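Local coordinates for protein citrate lyase, subunit 1 (Methanosaeta concilii, PDB 6HXI) that probably catalyses, with its partner subunit, the ATP-dependent cleavage of citrate by coenzyme A to acetyl-CoA and oxaloacetate, at residues C[122-126]-C[127-131]; C[283-286]-C[287-291]. All coordinates share one frame; numbering follows the deposited sequence.

Contact 1 of 2, residues C[122-126]-C[127-131]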
ATOM      1  N   ILE C 122      -6.196  63.774  32.828  1.00 50.13           N
ATOM      2  CA  ILE C 122      -5.745  62.454  33.238  1.00 47.88           C
ATOM      3  C   ILE C 122      -4.454  62.132  32.497  1.00 52.23           C
ATOM      4  O   ILE C 122      -4.373  62.252  31.279  1.00 50.06           O
ATOM      5  CB  ILE C 122      -6.805  61.316  33.182  1.00 49.55           C
ATOM      6  CG1 ILE C 122      -8.172  61.755  33.754  1.00 49.36           C
ATOM      7  CG2 ILE C 122      -6.280  60.039  33.908  1.00 49.21           C
ATOM      8  CD1 ILE C 122      -9.321  60.837  33.386  1.00 51.92           C
ATOM      9  N   SER C 123      -3.433  61.785  33.272  1.00 51.14           N
ATOM     10  CA  SER C 123      -2.089  61.438  32.836  1.00 51.07           C
ATOM     11  C   SER C 123      -1.662  60.240  33.665  1.00 54.15           C
ATOM     12  O   SER C 123      -2.236  59.999  34.724  1.00 54.48           O
ATOM     13  CB  SER C 123      -1.153  62.604  33.136  1.00 56.91           C
ATOM     14  OG  SER C 123      -0.109  62.653  32.184  1.00 70.12           O
ATOM     15  N   SER C 124      -0.639  59.506  33.230  1.00 49.90           N
ATOM     16  CA  SER C 124      -0.177  58.375  34.022  1.00 48.07           C
ATOM     17  C   SER C 124       1.244  58.539  34.530  1.00 51.62           C
ATOM     18  O   SER C 124       2.047  59.219  33.892  1.00 51.84           O
ATOM     19  CB  SER C 124      -0.306  57.091  33.227  1.00 49.18           C
ATOM     20  OG  SER C 124      -1.653  56.834  32.878  1.00 57.56           O
ATOM     21  N   ASP C 125       1.544  57.920  35.683  1.00 48.24           N
ATOM     22  CA  ASP C 125       2.879  57.875  36.289  1.00 50.09           C
ATOM     23  C   ASP C 125       3.255  56.404  36.506  1.00 54.53           C
ATOM     24  O   ASP C 125       2.451  55.551  36.150  1.00 53.08           O
ATOM     25  CB  ASP C 125       2.992  58.748  37.565  1.00 53.05           C
ATOM     26  CG  ASP C 125       2.206  58.334  38.810  1.00 60.92           C
ATOM     27  OD1 ASP C 125       1.650  57.207  38.830  1.00 61.02           O
ATOM     28  OD2 ASP C 125       2.156  59.134  39.767  1.00 64.56           O
ATOM     29  N   TYR C 126       4.437  56.088  37.077  1.00 52.58           N
ATOM     30  CA  TYR C 126       4.843  54.680  37.249  1.00 52.61           C
ATOM     31  C   TYR C 126       3.960  53.857  38.213  1.00 57.63           C
ATOM     32  O   TYR C 126       4.012  52.631  38.170  1.00 57.10           O
ATOM     33  CB  TYR C 126       6.331  54.556  37.665  1.00 54.53           C
ATOM     34  CG  TYR C 126       7.334  55.196  36.726  1.00 55.56           C
ATOM     35  CD1 TYR C 126       7.536  54.697  35.439  1.00 56.50           C
ATOM     36  CD2 TYR C 126       8.159  56.228  37.157  1.00 58.37           C
ATOM     37  CE1 TYR C 126       8.465  55.277  34.573  1.00 57.72           C
ATOM     38  CE2 TYR C 126       9.103  56.807  36.306  1.00 60.46           C
ATOM     39  CZ  TYR C 126       9.260  56.320  35.018  1.00 67.29           C
ATOM     40  OH  TYR C 126      10.189  56.875  34.181  1.00 73.10           O
ATOM     41  N   GLU C 127       3.163  54.513  39.068  1.00 55.35           N
ATOM     42  CA  GLU C 127       2.350  53.827  40.084  1.00 56.26           C
ATOM     43  C   GLU C 127       0.856  53.736  39.737  1.00 58.78           C
ATOM     44  O   GLU C 127       0.120  52.959  40.350  1.00 58.64           O
ATOM     45  CB  GLU C 127       2.555  54.470  41.473  1.00 59.98           C
ATOM     46  CG  GLU C 127       4.010  54.555  41.921  1.00 74.52           C
ATOM     47  CD  GLU C 127       4.348  55.567  43.007  1.00112.00           C
ATOM     48  OE1 GLU C 127       5.512  55.557  43.469  1.00116.98           O
ATOM     49  OE2 GLU C 127       3.480  56.403  43.358  1.00110.92           O
ATOM     50  N   GLY C 128       0.432  54.516  38.752  1.00 54.01           N
ATOM     51  CA  GLY C 128      -0.944  54.530  38.283  1.00 51.75           C
ATOM     52  C   GLY C 128      -1.269  55.733  37.434  1.00 53.75           C
ATOM     53  O   GLY C 128      -0.420  56.221  36.689  1.00 53.26           O
ATOM     54  N   ASP C 129      -2.514  56.206  37.542  1.00 49.78           N
ATOM     55  CA  ASP C 129      -3.039  57.363  36.809  1.00 48.97           C
ATOM     56  C   ASP C 129      -3.316  58.508  37.763  1.00 54.76           C
ATOM     57  O   ASP C 129      -3.710  58.280  38.908  1.00 55.84           O
ATOM     58  CB  ASP C 129      -4.318  56.985  36.045  1.00 49.64           C
ATOM     59  CG  ASP C 129      -4.203  55.668  35.288  1.00 62.00           C
ATOM     60  OD1 ASP C 129      -3.166  55.455  34.620  1.00 61.59           O
ATOM     61  OD2 ASP C 129      -5.146  54.847  35.376  1.00 67.35           O
ATOM     62  N   ASN C 130      -3.086  59.740  37.308  1.00 50.80           N
ATOM     63  CA  ASN C 130      -3.342  60.925  38.116  1.00 51.82           C
ATOM     64  C   ASN C 130      -4.426  61.772  37.466  1.00 55.40           C
ATOM     65  O   ASN C 130      -4.328  62.081  36.282  1.00 52.69           O
ATOM     66  CB  ASN C 130      -2.064  61.734  38.319  1.00 52.37           C
ATOM     67  CG  ASN C 130      -0.991  60.982  39.055  1.00 63.92           C
ATOM     68  OD1 ASN C 130      -1.178  60.543  40.190  1.00 52.33           O
ATOM     69  ND2 ASN C 130       0.160  60.806  38.412  1.00 58.96           N
ATOM     70  N   ILE C 131      -5.475  62.100  38.233  1.00 53.62           N
ATOM     71  CA  ILE C 131      -6.580  62.961  37.805  1.00 53.29           C
ATOM     72  C   ILE C 131      -6.332  64.348  38.408  1.00 58.95           C
ATOM     73  O   ILE C 131      -6.080  64.457  39.603  1.00 61.27           O
ATOM     74  CB  ILE C 131      -7.972  62.381  38.207  1.00 55.66           C
ATOM     75  CG1 ILE C 131      -8.143  60.923  37.675  1.00 53.79           C
ATOM     76  CG2 ILE C 131      -9.125  63.313  37.739  1.00 55.74           C
ATOM     77  CD1 ILE C 131      -9.307  60.148  38.240  1.00 54.64           C
TER
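Glu127 lies in the turn of a beta hairpin, just before the return strand, and its backbone N meets the carboxylate of Asp125. Glu127 N lies 3.1 Å from Asp125 OD1, well above the carboxylate plane. Gly128 N adds a weak bond to the same oxygen. The Asp125 side chain folds over the turn ahead of it, CG lying between its own backbone N and carbonyl carbon (chi1 67°). Gly128 O takes the N-H of Asp125, O to N 2.8 Å. Asp129 lies across from Ser124 in a non-hydrogen-bonded pair. Its OD1 receives the hydroxyl of Ser124, OG to OD1 2.7 Å, on the anti side and somewhat out of the carboxylate plane. Trp187 donates to Asp129 OD2, and Tyr190 OH bonds Ser124 OG, so helix 173-192 meets this face. Asn130 and Ser123 form a hydrogen-bonded pair, with Asn130 N 2.7 Å from Ser123 O. Asn130 ND2 bonds Asp125 OD2 at 2.9 Å, straight on the amide side but from above the carboxylate plane. Amide and carboxylate planes stand 85° apart, and His152 holds Asn130 OD1. Ile131 lies beside Ile122, CG1 to CG1 4.0 Å, on the face of Ser124 and Asp129. Asp125 OD1 thus has one bent and one weak bond and OD2 the straight amide bond; together they would limit the carboxylate's movement and may partly offset its charge.

Contact 2 of 2, residues C[283-286]-C[287-291]; sequences SVIY and ADTIC
Helix 280-292 of the citrate-binding region carries this contact, about two and a half turns of alpha helix from Ser283 to Cys291. Ala287 N bonds Ser283 O at 3.1 Å, and Asp288 N bonds Val284 O at 2.8 Å. Thr289 adds its side chain to this pattern. Its OG1 bonds Ile285 O at 2.9 Å, while Thr289 N bonds the same oxygen at 3.0 Å. The two donors reach that carbonyl from opposite faces of its plane. OG1 is placed there by lying beside the backbone N of Thr289 (chi1 -47°). A threonine hydroxyl bonded to the carbonyl four residues back is a familiar feature of helix interiors. This one also bonds Thr410 OG1, just before helix 412-417, whose Val413 touches the side chains of Tyr286 and Ile290. Ile290 N bonds Tyr286 O, and Ile290 CG1 comes within 3.2 Å of Tyr286 O, a close approach of a carbon to the carbonyl oxygen. Val284 and Asp288 run alongside each other one turn apart, with Val284 CG1 4.0 Å from Asp288 OD1. That OD1 is also 3.0 Å from Val284 O, but both are acceptors. The buried carboxylate is satisfied instead by backbone N-H groups of the Succinyl-CoA ligase (ADP-forming) subunit alpha chain, Gly261 of that chain at OD2 and Cys263 of that chain at OD1. Tyr286 OH bonds Gly340 N, and nearer the N-terminal end of the helix Ser283 OG bonds Tyr302 OH.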
ATOM      1  N   SER C 283      20.502  54.140  16.938  1.00 46.59           N
ATOM      2  CA  SER C 283      20.081  55.146  15.948  1.00 47.18           C
ATOM      3  C   SER C 283      20.094  56.557  16.514  1.00 53.03           C
ATOM      4  O   SER C 283      20.443  57.513  15.817  1.00 53.31           O
ATOM      5  CB  SER C 283      18.720  54.802  15.361  1.00 49.44           C
ATOM      6  OG  SER C 283      17.760  54.597  16.384  1.00 57.14           O
ATOM      7  N   VAL C 284      19.735  56.664  17.800  1.00 50.23           N
ATOM      8  CA  VAL C 284      19.711  57.891  18.593  1.00 50.33           C
ATOM      9  C   VAL C 284      21.153  58.347  18.746  1.00 56.14           C
ATOM     10  O   VAL C 284      21.442  59.523  18.519  1.00 57.39           O
ATOM     11  CB  VAL C 284      18.997  57.637  19.955  1.00 53.31           C
ATOM     12  CG1 VAL C 284      19.212  58.780  20.930  1.00 54.56           C
ATOM     13  CG2 VAL C 284      17.501  57.388  19.759  1.00 52.22           C
ATOM     14  N   ILE C 285      22.070  57.404  19.062  1.00 53.63           N
ATOM     15  CA  ILE C 285      23.502  57.694  19.242  1.00 54.67           C
ATOM     16  C   ILE C 285      24.140  58.182  17.938  1.00 60.36           C
ATOM     17  O   ILE C 285      24.930  59.129  17.985  1.00 62.81           O
ATOM     18  CB  ILE C 285      24.288  56.526  19.905  1.00 56.15           C
ATOM     19  CG1 ILE C 285      23.719  56.235  21.310  1.00 54.44           C
ATOM     20  CG2 ILE C 285      25.813  56.837  19.971  1.00 57.78           C
ATOM     21  CD1 ILE C 285      24.133  54.936  21.926  1.00 60.81           C
ATOM     22  N   TYR C 286      23.780  57.570  16.786  1.00 55.02           N
ATOM     23  CA  TYR C 286      24.298  58.012  15.481  1.00 54.83           C
ATOM     24  C   TYR C 286      23.814  59.415  15.163  1.00 56.17           C
ATOM     25  O   TYR C 286      24.601  60.211  14.676  1.00 58.02           O
ATOM     26  CB  TYR C 286      23.921  57.044  14.359  1.00 55.41           C
ATOM     27  CG  TYR C 286      24.847  55.858  14.216  1.00 56.79           C
ATOM     28  CD1 TYR C 286      24.686  54.729  15.008  1.00 57.64           C
ATOM     29  CD2 TYR C 286      25.833  55.831  13.233  1.00 58.08           C
ATOM     30  CE1 TYR C 286      25.491  53.605  14.839  1.00 57.24           C
ATOM     31  CE2 TYR C 286      26.644  54.711  13.055  1.00 58.14           C
ATOM     32  CZ  TYR C 286      26.464  53.597  13.859  1.00 61.58           C
ATOM     33  OH  TYR C 286      27.236  52.474  13.696  1.00 63.27           O
ATOM     34  N   ALA C 287      22.546  59.734  15.491  1.00 50.72           N
ATOM     35  CA  ALA C 287      21.960  61.068  15.319  1.00 52.05           C
ATOM     36  C   ALA C 287      22.671  62.084  16.240  1.00 56.44           C
ATOM     37  O   ALA C 287      22.968  63.187  15.797  1.00 57.67           O
ATOM     38  CB  ALA C 287      20.467  61.032  15.622  1.00 51.65           C
ATOM     39  N   ASP C 288      22.987  61.684  17.501  1.00 52.85           N
ATOM     40  CA  ASP C 288      23.710  62.513  18.473  1.00 53.41           C
ATOM     41  C   ASP C 288      25.069  62.919  17.910  1.00 58.91           C
ATOM     42  O   ASP C 288      25.415  64.097  17.972  1.00 58.77           O
ATOM     43  CB  ASP C 288      23.894  61.794  19.830  1.00 54.39           C
ATOM     44  CG  ASP C 288      22.622  61.554  20.658  1.00 65.90           C
ATOM     45  OD1 ASP C 288      21.530  61.978  20.215  1.00 66.02           O
ATOM     46  OD2 ASP C 288      22.721  60.919  21.743  1.00 69.27           O
ATOM     47  N   THR C 289      25.814  61.947  17.332  1.00 54.89           N
ATOM     48  CA  THR C 289      27.148  62.159  16.746  1.00 54.54           C
ATOM     49  C   THR C 289      27.088  63.090  15.537  1.00 58.47           C
ATOM     50  O   THR C 289      27.926  63.973  15.438  1.00 59.82           O
ATOM     51  CB  THR C 289      27.839  60.812  16.447  1.00 52.86           C
ATOM     52  OG1 THR C 289      27.714  59.964  17.587  1.00 52.05           O
ATOM     53  CG2 THR C 289      29.306  60.966  16.107  1.00 45.43           C
ATOM     54  N   ILE C 290      26.097  62.909  14.635  1.00 54.71           N
ATOM     55  CA  ILE C 290      25.930  63.774  13.448  1.00 55.93           C
ATOM     56  C   ILE C 290      25.677  65.234  13.887  1.00 63.09           C
ATOM     57  O   ILE C 290      26.315  66.126  13.346  1.00 64.70           O
ATOM     58  CB  ILE C 290      24.858  63.235  12.446  1.00 56.58           C
ATOM     59  CG1 ILE C 290      25.179  61.792  11.980  1.00 54.43           C
ATOM     60  CG2 ILE C 290      24.708  64.175  11.236  1.00 57.70           C
ATOM     61  CD1 ILE C 290      23.954  60.964  11.458  1.00 52.56           C
ATOM     62  N   CYS C 291      24.785  65.458  14.893  1.00 62.17           N
ATOM     63  CA  CYS C 291      24.487  66.774  15.484  1.00 65.03           C
ATOM     64  C   CYS C 291      25.706  67.343  16.191  1.00 70.41           C
ATOM     65  O   CYS C 291      25.947  68.556  16.114  1.00 71.64           O
ATOM     66  CB  CYS C 291      23.302  66.694  16.436  1.00 65.75           C
ATOM     67  SG  CYS C 291      21.734  66.284  15.636  1.00 69.06           S
TER

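Contact 1 and contact 2 belong to the ATP-grasp and citrate-binding parts of the chain. Their centres are 32 Å apart and their nearest atoms about 16 Å apart, so they do not touch. Contact 1 is a hairpin in an antiparallel sheet, whereas contact 2 is about two and a half turns of helix. Both lie against the chain of Succinyl-CoA ligase (ADP-forming) subunit alpha, contact 1 through a bond between Ser124 O and Tyr207 OH of that chain. Ser283 of contact 2 is near the citrate site without touching it. Its side chain lies about 9 Å from bound citrate and about 12 Å from bound coenzyme A.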